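Local atomic coordinates of Serine/threonine-protein kinase Tel1 (Chaetomium thermophilum, PDB entry 6SKY), a protein that probably phosphorylates serine and threonine in [ST]-Q motifs with ATP, and so would act as a DNA damage sensor that activates checkpoint signalling. Residues Asn1676-Leu1681 / Arg1781-Ile1786; Ser1680-Gly1685 / Gly1691-Ala1696; Cys1687-Leu1692 / Ser1788-Phe1793; Ala1695-Ile1700 / Glu1722-Ala1727. All blocks are in the same frame, centred on the assembly; numbering follows the deposited sequence.

Contact 1: Asn1676-Leu1681 / Arg1781-Ile1786; sequences NLIKSL and RVLPPI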
loop_
_atom_site.group_PDB
_atom_site.type_symbol
_atom_site.label_atom_id
_atom_site.label_comp_id
_atom_site.label_asym_id
_atom_site.label_seq_id
_atom_site.Cartn_x
_atom_site.Cartn_y
_atom_site.Cartn_z
ATOM N N ASN A 1676 -29.275 45.947 -32.720
ATOM C CA ASN A 1676 -29.491 45.942 -31.278
ATOM C C ASN A 1676 -28.501 46.848 -30.569
ATOM O O ASN A 1676 -28.865 47.553 -29.621
ATOM C CB ASN A 1676 -29.397 44.525 -30.733
ATOM C CG ASN A 1676 -30.592 43.696 -31.089
ATOM O OD1 ASN A 1676 -31.435 44.115 -31.866
ATOM N ND2 ASN A 1676 -30.675 42.507 -30.524
ATOM N N LEU A 1677 -27.245 46.854 -31.014
ATOM C CA LEU A 1677 -26.265 47.741 -30.401
ATOM C C LEU A 1677 -26.644 49.200 -30.590
ATOM O O LEU A 1677 -26.440 50.020 -29.690
ATOM C CB LEU A 1677 -24.883 47.481 -30.978
ATOM C CG LEU A 1677 -24.073 46.376 -30.326
ATOM C CD1 LEU A 1677 -22.704 46.369 -30.919
ATOM C CD2 LEU A 1677 -24.001 46.611 -28.855
ATOM N N ILE A 1678 -27.190 49.547 -31.751
ATOM C CA ILE A 1678 -27.564 50.932 -32.009
ATOM C C ILE A 1678 -28.850 51.288 -31.282
ATOM O O ILE A 1678 -28.993 52.398 -30.768
ATOM C CB ILE A 1678 -27.682 51.170 -33.521
ATOM C CG1 ILE A 1678 -26.307 51.104 -34.173
ATOM C CG2 ILE A 1678 -28.307 52.502 -33.799
ATOM C CD1 ILE A 1678 -26.350 51.140 -35.667
ATOM N N LYS A 1679 -29.797 50.358 -31.212
ATOM C CA LYS A 1679 -31.041 50.613 -30.504
ATOM C C LYS A 1679 -30.800 50.836 -29.022
ATOM O O LYS A 1679 -31.446 51.688 -28.407
ATOM C CB LYS A 1679 -32.004 49.452 -30.708
ATOM C CG LYS A 1679 -33.292 49.600 -29.955
ATOM C CD LYS A 1679 -34.064 48.306 -29.950
ATOM C CE LYS A 1679 -33.333 47.246 -29.165
ATOM N NZ LYS A 1679 -34.055 45.952 -29.192
ATOM N N SER A 1680 -29.877 50.083 -28.424
ATOM C CA SER A 1680 -29.610 50.278 -27.007
ATOM C C SER A 1680 -29.040 51.654 -26.702
ATOM O O SER A 1680 -29.027 52.054 -25.536
ATOM C CB SER A 1680 -28.654 49.211 -26.497
ATOM O OG SER A 1680 -27.318 49.555 -26.796
ATOM N N LEU A 1681 -28.576 52.386 -27.711
ATOM C CA LEU A 1681 -28.044 53.724 -27.503
ATOM C C LEU A 1681 -29.129 54.783 -27.406
ATOM O O LEU A 1681 -28.863 55.875 -26.900
ATOM C CB LEU A 1681 -27.096 54.088 -28.637
ATOM C CG LEU A 1681 -25.620 54.139 -28.304
ATOM C CD1 LEU A 1681 -25.227 52.892 -27.569
ATOM C CD2 LEU A 1681 -24.844 54.277 -29.583
ATOM N N ARG A 1781 -22.542 52.325 -43.265
ATOM C CA ARG A 1781 -22.328 53.695 -43.702
ATOM C C ARG A 1781 -22.642 54.689 -42.596
ATOM O O ARG A 1781 -22.048 55.770 -42.548
ATOM C CB ARG A 1781 -23.187 53.973 -44.928
ATOM C CG ARG A 1781 -22.884 55.263 -45.634
ATOM C CD ARG A 1781 -24.086 55.667 -46.443
ATOM N NE ARG A 1781 -24.633 54.536 -47.177
ATOM C CZ ARG A 1781 -25.874 54.487 -47.640
ATOM N NH1 ARG A 1781 -26.695 55.504 -47.435
ATOM N NH2 ARG A 1781 -26.295 53.421 -48.303
ATOM N N VAL A 1782 -23.556 54.340 -41.697
ATOM C CA VAL A 1782 -24.010 55.240 -40.649
ATOM C C VAL A 1782 -23.196 55.028 -39.383
ATOM O O VAL A 1782 -23.486 55.621 -38.341
ATOM C CB VAL A 1782 -25.503 55.027 -40.370
ATOM C CG1 VAL A 1782 -26.282 55.070 -41.653
ATOM C CG2 VAL A 1782 -25.704 53.708 -39.691
ATOM N N LEU A 1783 -22.189 54.180 -39.454
ATOM C CA LEU A 1783 -21.425 53.823 -38.267
ATOM C C LEU A 1783 -20.344 54.824 -37.865
ATOM O O LEU A 1783 -20.256 55.143 -36.679
ATOM C CB LEU A 1783 -20.793 52.443 -38.434
ATOM C CG LEU A 1783 -21.643 51.267 -37.960
ATOM C CD1 LEU A 1783 -20.802 50.025 -37.921
ATOM C CD2 LEU A 1783 -22.242 51.536 -36.603
ATOM N N PRO A 1784 -19.499 55.320 -38.770
ATOM C CA PRO A 1784 -18.306 56.069 -38.338
ATOM C C PRO A 1784 -18.620 57.181 -37.347
ATOM O O PRO A 1784 -17.852 57.373 -36.389
ATOM C CB PRO A 1784 -17.749 56.622 -39.655
ATOM C CG PRO A 1784 -18.162 55.639 -40.648
ATOM C CD PRO A 1784 -19.515 55.168 -40.235
ATOM N N PRO A 1785 -19.724 57.933 -37.508
ATOM C CA PRO A 1785 -20.101 58.869 -36.434
ATOM C C PRO A 1785 -20.213 58.214 -35.071
ATOM O O PRO A 1785 -19.556 58.651 -34.122
ATOM C CB PRO A 1785 -21.446 59.412 -36.914
ATOM C CG PRO A 1785 -21.360 59.355 -38.354
ATOM C CD PRO A 1785 -20.595 58.125 -38.684
ATOM N N ILE A 1786 -21.023 57.159 -34.957
ATOM C CA ILE A 1786 -21.237 56.506 -33.670
ATOM C C ILE A 1786 -19.943 55.906 -33.146
ATOM O O ILE A 1786 -19.657 55.964 -31.948
ATOM C CB ILE A 1786 -22.334 55.439 -33.796
ATOM C CG1 ILE A 1786 -23.596 56.048 -34.382
ATOM C CG2 ILE A 1786 -22.643 54.853 -32.459
ATOM C CD1 ILE A 1786 -24.726 55.086 -34.466
#

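Contact 2: Ser1680-Gly1685 / Gly1691-Ala1696; sequences SLTISG and GLAEAA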
loop_
_atom_site.group_PDB
_atom_site.type_symbol
_atom_site.label_atom_id
_atom_site.label_comp_id
_atom_site.label_asym_id
_atom_site.label_seq_id
_atom_site.Cartn_x
_atom_site.Cartn_y
_atom_site.Cartn_z
ATOM N N SER A 1680 -29.877 50.083 -28.424
ATOM C CA SER A 1680 -29.610 50.278 -27.007
ATOM C C SER A 1680 -29.040 51.654 -26.702
ATOM O O SER A 1680 -29.027 52.054 -25.536
ATOM C CB SER A 1680 -28.654 49.211 -26.497
ATOM O OG SER A 1680 -27.318 49.555 -26.796
ATOM N N LEU A 1681 -28.576 52.386 -27.711
ATOM C CA LEU A 1681 -28.044 53.724 -27.503
ATOM C C LEU A 1681 -29.129 54.783 -27.406
ATOM O O LEU A 1681 -28.863 55.875 -26.900
ATOM C CB LEU A 1681 -27.096 54.088 -28.637
ATOM C CG LEU A 1681 -25.620 54.139 -28.304
ATOM C CD1 LEU A 1681 -25.227 52.892 -27.569
ATOM C CD2 LEU A 1681 -24.844 54.277 -29.583
ATOM N N THR A 1682 -30.335 54.494 -27.888
ATOM C CA THR A 1682 -31.410 55.473 -27.806
ATOM C C THR A 1682 -31.890 55.643 -26.374
ATOM O O THR A 1682 -32.196 56.759 -25.945
ATOM C CB THR A 1682 -32.569 55.058 -28.707
ATOM O OG1 THR A 1682 -33.019 53.755 -28.334
ATOM C CG2 THR A 1682 -32.134 55.031 -30.143
ATOM N N ILE A 1683 -31.948 54.551 -25.612
ATOM C CA ILE A 1683 -32.503 54.586 -24.265
ATOM C C ILE A 1683 -31.447 54.767 -23.192
ATOM O O ILE A 1683 -31.805 54.942 -22.017
ATOM C CB ILE A 1683 -33.313 53.310 -23.964
ATOM C CG1 ILE A 1683 -32.375 52.115 -23.830
ATOM C CG2 ILE A 1683 -34.315 53.050 -25.064
ATOM C CD1 ILE A 1683 -33.089 50.812 -23.624
ATOM N N SER A 1684 -30.167 54.734 -23.543
ATOM C CA SER A 1684 -29.110 54.729 -22.546
ATOM C C SER A 1684 -28.087 55.831 -22.736
ATOM O O SER A 1684 -27.134 55.909 -21.952
ATOM C CB SER A 1684 -28.390 53.373 -22.538
ATOM O OG SER A 1684 -27.636 53.180 -23.717
ATOM N N GLY A 1685 -28.242 56.681 -23.740
ATOM C CA GLY A 1685 -27.294 57.740 -23.987
ATOM C C GLY A 1685 -27.750 59.074 -23.422
ATOM O O GLY A 1685 -28.850 59.224 -22.902
ATOM N N GLY A 1691 -29.235 61.125 -30.040
ATOM C CA GLY A 1691 -29.485 61.773 -31.317
ATOM C C GLY A 1691 -28.774 61.080 -32.462
ATOM O O GLY A 1691 -29.359 60.852 -33.526
ATOM N N LEU A 1692 -27.501 60.740 -32.259
ATOM C CA LEU A 1692 -26.765 59.972 -33.261
ATOM C C LEU A 1692 -27.444 58.640 -33.547
ATOM O O LEU A 1692 -27.560 58.231 -34.706
ATOM C CB LEU A 1692 -25.332 59.742 -32.796
ATOM C CG LEU A 1692 -24.396 60.940 -32.807
ATOM C CD1 LEU A 1692 -23.178 60.655 -31.978
ATOM C CD2 LEU A 1692 -23.995 61.265 -34.219
ATOM N N ALA A 1693 -27.902 57.952 -32.504
ATOM C CA ALA A 1693 -28.534 56.654 -32.698
ATOM C C ALA A 1693 -29.853 56.776 -33.449
ATOM O O ALA A 1693 -30.148 55.958 -34.326
ATOM C CB ALA A 1693 -28.746 55.974 -31.352
ATOM N N GLU A 1694 -30.659 57.785 -33.127
ATOM C CA GLU A 1694 -31.917 57.969 -33.842
ATOM C C GLU A 1694 -31.675 58.357 -35.295
ATOM O O GLU A 1694 -32.403 57.912 -36.188
ATOM C CB GLU A 1694 -32.770 59.012 -33.129
ATOM C CG GLU A 1694 -33.381 58.507 -31.844
ATOM C CD GLU A 1694 -33.984 59.605 -30.986
ATOM O OE1 GLU A 1694 -34.715 59.272 -30.032
ATOM O OE2 GLU A 1694 -33.726 60.793 -31.255
ATOM N N ALA A 1695 -30.646 59.161 -35.557
ATOM C CA ALA A 1695 -30.307 59.491 -36.935
ATOM C C ALA A 1695 -29.904 58.247 -37.714
ATOM O O ALA A 1695 -30.364 58.026 -38.844
ATOM C CB ALA A 1695 -29.185 60.524 -36.959
ATOM N N ALA A 1696 -29.035 57.424 -37.122
ATOM C CA ALA A 1696 -28.606 56.193 -37.772
ATOM C C ALA A 1696 -29.786 55.284 -38.065
ATOM O O ALA A 1696 -29.904 54.738 -39.165
ATOM C CB ALA A 1696 -27.582 55.476 -36.902
#

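Contact 3: Cys1687-Leu1692 / Ser1788-Phe1793; sequences CFTAGL and SKVKGF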
loop_
_atom_site.group_PDB
_atom_site.type_symbol
_atom_site.label_atom_id
_atom_site.label_comp_id
_atom_site.label_asym_id
_atom_site.label_seq_id
_atom_site.Cartn_x
_atom_site.Cartn_y
_atom_site.Cartn_z
ATOM N N CYS A 1687 -28.120 63.300 -24.569
ATOM C CA CYS A 1687 -28.795 63.887 -25.721
ATOM C C CYS A 1687 -28.044 63.577 -27.008
ATOM O O CYS A 1687 -28.639 63.139 -27.998
ATOM C CB CYS A 1687 -28.936 65.396 -25.530
ATOM S SG CYS A 1687 -29.502 66.270 -26.999
ATOM N N PHE A 1688 -26.727 63.772 -26.998
ATOM C CA PHE A 1688 -25.935 63.637 -28.215
ATOM C C PHE A 1688 -25.959 62.209 -28.737
ATOM O O PHE A 1688 -26.184 61.970 -29.930
ATOM C CB PHE A 1688 -24.502 64.076 -27.940
ATOM C CG PHE A 1688 -23.721 64.377 -29.171
ATOM C CD1 PHE A 1688 -24.366 64.656 -30.361
ATOM C CD2 PHE A 1688 -22.343 64.380 -29.145
ATOM C CE1 PHE A 1688 -23.652 64.940 -31.499
ATOM C CE2 PHE A 1688 -21.621 64.662 -30.282
ATOM C CZ PHE A 1688 -22.279 64.942 -31.462
ATOM N N THR A 1689 -25.716 61.245 -27.852
ATOM C CA THR A 1689 -25.642 59.851 -28.262
ATOM C C THR A 1689 -26.990 59.336 -28.742
ATOM O O THR A 1689 -27.069 58.655 -29.770
ATOM C CB THR A 1689 -25.113 59.017 -27.104
ATOM O OG1 THR A 1689 -23.711 59.260 -26.958
ATOM C CG2 THR A 1689 -25.339 57.557 -27.350
ATOM N N ALA A 1690 -28.062 59.646 -28.017
ATOM C CA ALA A 1690 -29.383 59.248 -28.482
ATOM C C ALA A 1690 -29.726 59.908 -29.808
ATOM O O ALA A 1690 -30.416 59.311 -30.638
ATOM C CB ALA A 1690 -30.434 59.579 -27.429
ATOM N N GLY A 1691 -29.235 61.125 -30.040
ATOM C CA GLY A 1691 -29.485 61.773 -31.317
ATOM C C GLY A 1691 -28.774 61.080 -32.462
ATOM O O GLY A 1691 -29.359 60.852 -33.526
ATOM N N LEU A 1692 -27.501 60.740 -32.259
ATOM C CA LEU A 1692 -26.765 59.972 -33.261
ATOM C C LEU A 1692 -27.444 58.640 -33.547
ATOM O O LEU A 1692 -27.560 58.231 -34.706
ATOM C CB LEU A 1692 -25.332 59.742 -32.796
ATOM C CG LEU A 1692 -24.396 60.940 -32.807
ATOM C CD1 LEU A 1692 -23.178 60.655 -31.978
ATOM C CD2 LEU A 1692 -23.995 61.265 -34.219
ATOM N N SER A 1788 -16.918 56.915 -33.605
ATOM C CA SER A 1788 -15.985 57.932 -33.136
ATOM C C SER A 1788 -16.494 58.650 -31.891
ATOM O O SER A 1788 -15.704 58.984 -31.003
ATOM C CB SER A 1788 -15.710 58.932 -34.252
ATOM O OG SER A 1788 -16.886 59.163 -34.998
ATOM N N LYS A 1789 -17.799 58.898 -31.802
ATOM C CA LYS A 1789 -18.320 59.667 -30.676
ATOM C C LYS A 1789 -18.507 58.798 -29.440
ATOM O O LYS A 1789 -17.863 59.022 -28.412
ATOM C CB LYS A 1789 -19.642 60.329 -31.058
ATOM C CG LYS A 1789 -19.593 61.140 -32.337
ATOM C CD LYS A 1789 -18.934 62.483 -32.148
ATOM C CE LYS A 1789 -19.229 63.377 -33.335
ATOM N NZ LYS A 1789 -18.868 64.796 -33.067
ATOM N N VAL A 1790 -19.381 57.795 -29.523
ATOM C CA VAL A 1790 -19.749 57.016 -28.348
ATOM C C VAL A 1790 -18.546 56.246 -27.827
ATOM O O VAL A 1790 -17.743 55.710 -28.600
ATOM C CB VAL A 1790 -20.908 56.066 -28.677
ATOM C CG1 VAL A 1790 -21.414 55.408 -27.420
ATOM C CG2 VAL A 1790 -22.015 56.818 -29.362
ATOM N N LYS A 1791 -18.421 56.183 -26.508
ATOM C CA LYS A 1791 -17.291 55.538 -25.860
ATOM C C LYS A 1791 -17.604 54.074 -25.591
ATOM O O LYS A 1791 -18.668 53.746 -25.062
ATOM C CB LYS A 1791 -16.957 56.252 -24.553
ATOM C CG LYS A 1791 -16.155 55.423 -23.578
ATOM C CD LYS A 1791 -15.981 56.156 -22.260
ATOM C CE LYS A 1791 -15.223 55.312 -21.256
ATOM N NZ LYS A 1791 -14.900 56.075 -20.020
ATOM N N GLY A 1792 -16.670 53.199 -25.948
ATOM C CA GLY A 1792 -16.848 51.781 -25.739
ATOM C C GLY A 1792 -17.759 51.097 -26.726
ATOM O O GLY A 1792 -18.074 49.922 -26.535
ATOM N N PHE A 1793 -18.196 51.793 -27.770
ATOM C CA PHE A 1793 -19.059 51.186 -28.770
ATOM C C PHE A 1793 -18.269 50.362 -29.769
ATOM O O PHE A 1793 -18.767 49.345 -30.260
ATOM C CB PHE A 1793 -19.846 52.270 -29.496
ATOM C CG PHE A 1793 -20.840 51.749 -30.479
ATOM C CD1 PHE A 1793 -22.078 51.324 -30.065
ATOM C CD2 PHE A 1793 -20.551 51.718 -31.820
ATOM C CE1 PHE A 1793 -22.993 50.860 -30.964
ATOM C CE2 PHE A 1793 -21.468 51.252 -32.719
ATOM C CZ PHE A 1793 -22.687 50.823 -32.290
#

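Contact 4: Ala1695-Ile1700 / Glu1722-Ala1727; sequences AALRTI and EPLLIA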
loop_
_atom_site.group_PDB
_atom_site.type_symbol
_atom_site.label_atom_id
_atom_site.label_comp_id
_atom_site.label_asym_id
_atom_site.label_seq_id
_atom_site.Cartn_x
_atom_site.Cartn_y
_atom_site.Cartn_z
ATOM N N ALA A 1695 -30.646 59.161 -35.557
ATOM C CA ALA A 1695 -30.307 59.491 -36.935
ATOM C C ALA A 1695 -29.904 58.247 -37.714
ATOM O O ALA A 1695 -30.364 58.026 -38.844
ATOM C CB ALA A 1695 -29.185 60.524 -36.959
ATOM N N ALA A 1696 -29.035 57.424 -37.122
ATOM C CA ALA A 1696 -28.606 56.193 -37.772
ATOM C C ALA A 1696 -29.786 55.284 -38.065
ATOM O O ALA A 1696 -29.904 54.738 -39.165
ATOM C CB ALA A 1696 -27.582 55.476 -36.902
ATOM N N LEU A 1697 -30.668 55.096 -37.087
ATOM C CA LEU A 1697 -31.800 54.206 -37.299
ATOM C C LEU A 1697 -32.741 54.745 -38.365
ATOM O O LEU A 1697 -33.292 53.972 -39.154
ATOM C CB LEU A 1697 -32.547 53.976 -35.993
ATOM C CG LEU A 1697 -31.869 53.037 -35.003
ATOM C CD1 LEU A 1697 -32.700 52.907 -33.748
ATOM C CD2 LEU A 1697 -31.647 51.687 -35.636
ATOM N N ARG A 1698 -32.942 56.064 -38.411
ATOM C CA ARG A 1698 -33.791 56.630 -39.454
ATOM C C ARG A 1698 -33.202 56.363 -40.829
ATOM O O ARG A 1698 -33.901 55.893 -41.733
ATOM C CB ARG A 1698 -33.992 58.127 -39.229
ATOM C CG ARG A 1698 -35.225 58.460 -38.410
ATOM C CD ARG A 1698 -35.499 59.952 -38.340
ATOM N NE ARG A 1698 -35.077 60.542 -37.077
ATOM C CZ ARG A 1698 -34.009 61.313 -36.937
ATOM N NH1 ARG A 1698 -33.252 61.595 -37.984
ATOM N NH2 ARG A 1698 -33.698 61.805 -35.751
ATOM N N THR A 1699 -31.905 56.630 -40.998
ATOM C CA THR A 1699 -31.260 56.351 -42.279
ATOM C C THR A 1699 -31.409 54.886 -42.669
ATOM O O THR A 1699 -31.823 54.570 -43.789
ATOM C CB THR A 1699 -29.785 56.725 -42.221
ATOM O OG1 THR A 1699 -29.661 58.117 -41.924
ATOM C CG2 THR A 1699 -29.127 56.442 -43.546
ATOM N N ILE A 1700 -31.078 53.977 -41.750
ATOM C CA ILE A 1700 -31.094 52.552 -42.068
ATOM C C ILE A 1700 -32.494 52.101 -42.448
ATOM O O ILE A 1700 -32.696 51.474 -43.492
ATOM C CB ILE A 1700 -30.547 51.729 -40.891
ATOM C CG1 ILE A 1700 -29.046 51.932 -40.749
ATOM C CG2 ILE A 1700 -30.860 50.271 -41.078
ATOM C CD1 ILE A 1700 -28.497 51.368 -39.482
ATOM N N GLU A 1722 -42.112 48.007 -32.522
ATOM C CA GLU A 1722 -42.910 48.691 -33.536
ATOM C C GLU A 1722 -42.920 50.209 -33.399
ATOM O O GLU A 1722 -42.806 50.888 -34.436
ATOM C CB GLU A 1722 -44.341 48.146 -33.525
ATOM C CG GLU A 1722 -45.214 48.729 -34.618
ATOM C CD GLU A 1722 -46.665 48.340 -34.463
ATOM O OE1 GLU A 1722 -46.981 47.627 -33.486
ATOM O OE2 GLU A 1722 -47.489 48.746 -35.310
ATOM N N PRO A 1723 -43.067 50.807 -32.211
ATOM C CA PRO A 1723 -43.032 52.276 -32.151
ATOM C C PRO A 1723 -41.735 52.873 -32.665
ATOM O O PRO A 1723 -41.761 53.926 -33.309
ATOM C CB PRO A 1723 -43.246 52.567 -30.660
ATOM C CG PRO A 1723 -42.913 51.306 -29.968
ATOM C CD PRO A 1723 -43.357 50.231 -30.890
ATOM N N LEU A 1724 -40.598 52.231 -32.405
ATOM C CA LEU A 1724 -39.338 52.723 -32.945
ATOM C C LEU A 1724 -39.187 52.372 -34.415
ATOM O O LEU A 1724 -38.495 53.081 -35.151
ATOM C CB LEU A 1724 -38.168 52.161 -32.139
ATOM C CG LEU A 1724 -36.761 52.612 -32.526
ATOM C CD1 LEU A 1724 -36.671 54.112 -32.573
ATOM C CD2 LEU A 1724 -35.751 52.057 -31.554
ATOM N N LEU A 1725 -39.830 51.296 -34.860
ATOM C CA LEU A 1725 -39.799 50.940 -36.270
ATOM C C LEU A 1725 -40.653 51.874 -37.112
ATOM O O LEU A 1725 -40.455 51.949 -38.328
ATOM C CB LEU A 1725 -40.262 49.499 -36.446
ATOM C CG LEU A 1725 -39.981 48.831 -37.786
ATOM C CD1 LEU A 1725 -38.568 49.119 -38.227
ATOM C CD2 LEU A 1725 -40.195 47.345 -37.654
ATOM N N ILE A 1726 -41.593 52.582 -36.495
ATOM C CA ILE A 1726 -42.414 53.534 -37.228
ATOM C C ILE A 1726 -41.828 54.942 -37.187
ATOM O O ILE A 1726 -41.930 55.682 -38.169
ATOM C CB ILE A 1726 -43.848 53.515 -36.680
ATOM C CG1 ILE A 1726 -44.450 52.122 -36.841
ATOM C CG2 ILE A 1726 -44.706 54.535 -37.389
ATOM C CD1 ILE A 1726 -45.847 52.004 -36.304
ATOM N N ALA A 1727 -41.203 55.327 -36.080
ATOM C CA ALA A 1727 -40.596 56.644 -35.967
ATOM C C ALA A 1727 -39.271 56.753 -36.704
ATOM O O ALA A 1727 -38.608 57.788 -36.606
ATOM C CB ALA A 1727 -40.395 57.001 -34.495
#

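Contact 1: Asn1676-Leu1681 / Arg1781-Ile1786
Ile-1678, Leu-1681, Leu-1783 and Ile-1786 meet across this contact, and all four are buried. The interaction between the segments is purely apolar. Leu-1681 and Ile-1786 make the nearest touch, with CD2 of Leu-1681 3.7 Å from CG2 of Ile-1786. Here the two side chains lie alongside, pointing opposite ways. CG1 of Ile-1786 lies beside its backbone N (chi1 -54°), which leaves CG2 anti to that N and facing the leucine. The long branch of the same isoleucine goes to a second partner: its CD1 is 4.3 Å from CG1 of Ile-1678. Ile-1678 is extended beyond CG1 (chi2 172°), and its CD1 thereby comes within 4.2 Å of CD2 of Leu-1783. Ile-1786 thus lies against two residues one turn apart on the helix of 1676-1681.

Ser-1680 is satisfied within its own helix. Its OG donates to Leu-1677 O at 3.1 Å, from above the carbonyl plane. Lys-1679 points elsewhere, and its NZ bonds to Ser-1719 O of helix 1710-1719.

Neighbouring helices add to the packing. Leu-1681 also touches helix 1687-1706. Leu-1783 and Ile-1786 reach Val-1801 and Phe-1793 of helix 1793-1808. Residues about a hundred positions apart are joined in this way within an all-helical region. With branched aliphatic groups alone at the interface, the contact should rest mainly on burying apolar surface rather than on directed bonds or charge.

Contact 2: Ser1680-Gly1685 / Gly1691-Ala1696
Leu-1681 and Thr-1682 both meet Ala-1693 where two consecutive helices fold back on each other as an antiparallel helical hairpin. The short helical segments run at 147° to each other, and their axes come within 8.1 Å. The small alanine allows this: Thr-1682 and Ala-1693 have CA atoms only 5.8 Å apart.

In the first shell, CB of Ala-1693 receives two carbons. CB of Leu-1681 lies 3.7 Å from it, so the leucine uses the base of its side chain here. CG2 of Thr-1682 is equally near to it. The same methyl also meets CG of Glu-1694, where the two side chains cross obliquely.

The next shell sets these groups. OG1 of Thr-1682 sits between its backbone N and carbonyl carbon (chi1 57°) and bonds to Lys-1679 O in the preceding turn. That leaves CG2 for the other helix. The first helix is weakly bonded and kinked here, near its end. Its last turn also carries a side-chain bond to the backbone. Ser-1684 OG donates to Ser-1680 O at 2.6 Å, with the hydroxyl tilted 24° from the carbonyl plane.

Contact 3: Cys1687-Leu1692 / Ser1788-Phe1793
Leu-1692, Thr-1689 and Phe-1688 face Lys-1789 and Val-1790, and the contact runs from a close inner part to an exposed rim. On the inner side, CD1 of Leu-1692 rests on the base of Lys-1789, 3.6 Å from its CG. The two side chains lie nearly perpendicular. Beside them, CG2 of Val-1790 sits against both branches of Thr-1689, 3.8 Å from OG1 and 4.0 Å from CG2. This OG1 has its polar partner nearby, a weak hydrogen bond to Asp-1686 OD1.

The outer side is looser. Phe-1688 and Lys-1789 are both exposed. The lysine chain bends at chi2 (-77°), which carries its end along the phenyl rim. NZ of Lys-1789 lies at the ring edge, in plane, 3.8 Å from CZ of Phe-1688. This is not a cation-pi position. One face of the ring is taken by its own helix neighbour, with CD1 of Leu-1692 4.3 Å above the centre.

Val-1790 is the first residue to leave helical geometry after helix 1783-1789. The contact therefore sets the start of helix 1687-1706 against the end of helix 1783-1789, while Leu-1681 of helix 1670-1684 touches both Thr-1689 and Val-1790.

Contact 4: Ala1695-Ile1700 / Glu1722-Ala1727
This is a small, partly buried contact in which Leu-1697 and Arg-1698, midway along helix 1687-1706, meet Leu-1724 and Ala-1727 of the short helix 1722-1726 and the residue just after it. The buried part is leucine on leucine. CD1 of Leu-1697 lies 3.9 Å from CD2 of Leu-1724, and one side chain lies across the other. CG of Leu-1724 is anti to its backbone N (chi1 -178°). This swings the end of the side chain closer to the long helix than its CB direction alone would suggest.

At the rim, Arg-1698 touches with its aliphatic part. Its CG is 3.9 Å from Ala-1727 O, a van der Waals approach. The chain then bends at chi3 (-102°), and one face of the guanidinium lies over Ala-1695 N of its own helix, which is offset toward the rim of the group. Arg-1698 also packs on Trp-1730.

Within the long helix, Ala-1695 O accepts from both N and OG1 of Thr-1699.

Leu-1697 also reaches Leu-1675 and Ile-1678, while Leu-1724 touches Lys-1679 and Tyr-1429. The leucine pair thus joins the packing between helices 1670-1684, 1687-1706 and 1722-1726. The all-helical surroundings are consistent with the alpha solenoid of this kinase family.

All four contacts lie in one helical patch, away from the nucleotide and magnesium sites. Contacts 1, 2 and 3 have centres 7 to 8 Å apart; contact 4 is 10 Å from contact 2 and 16 Å from contact 3. Helix 1687-1706 serves contacts 2, 3 and 4, meeting helix 1722-1726 in contact 4. Helix 1670-1684 serves contacts 1 and 2, and helix 1783-1789 contacts 1 and 3. Contact 2 joins consecutive helices; contact 4 has 21 residues between its segments. Contacts 1 and 3 alternate along the chain, and contact 4 is nested inside the loops both close. Together they form one helical unit, buried at contacts 1 and 2 and reaching the surface at contact 3.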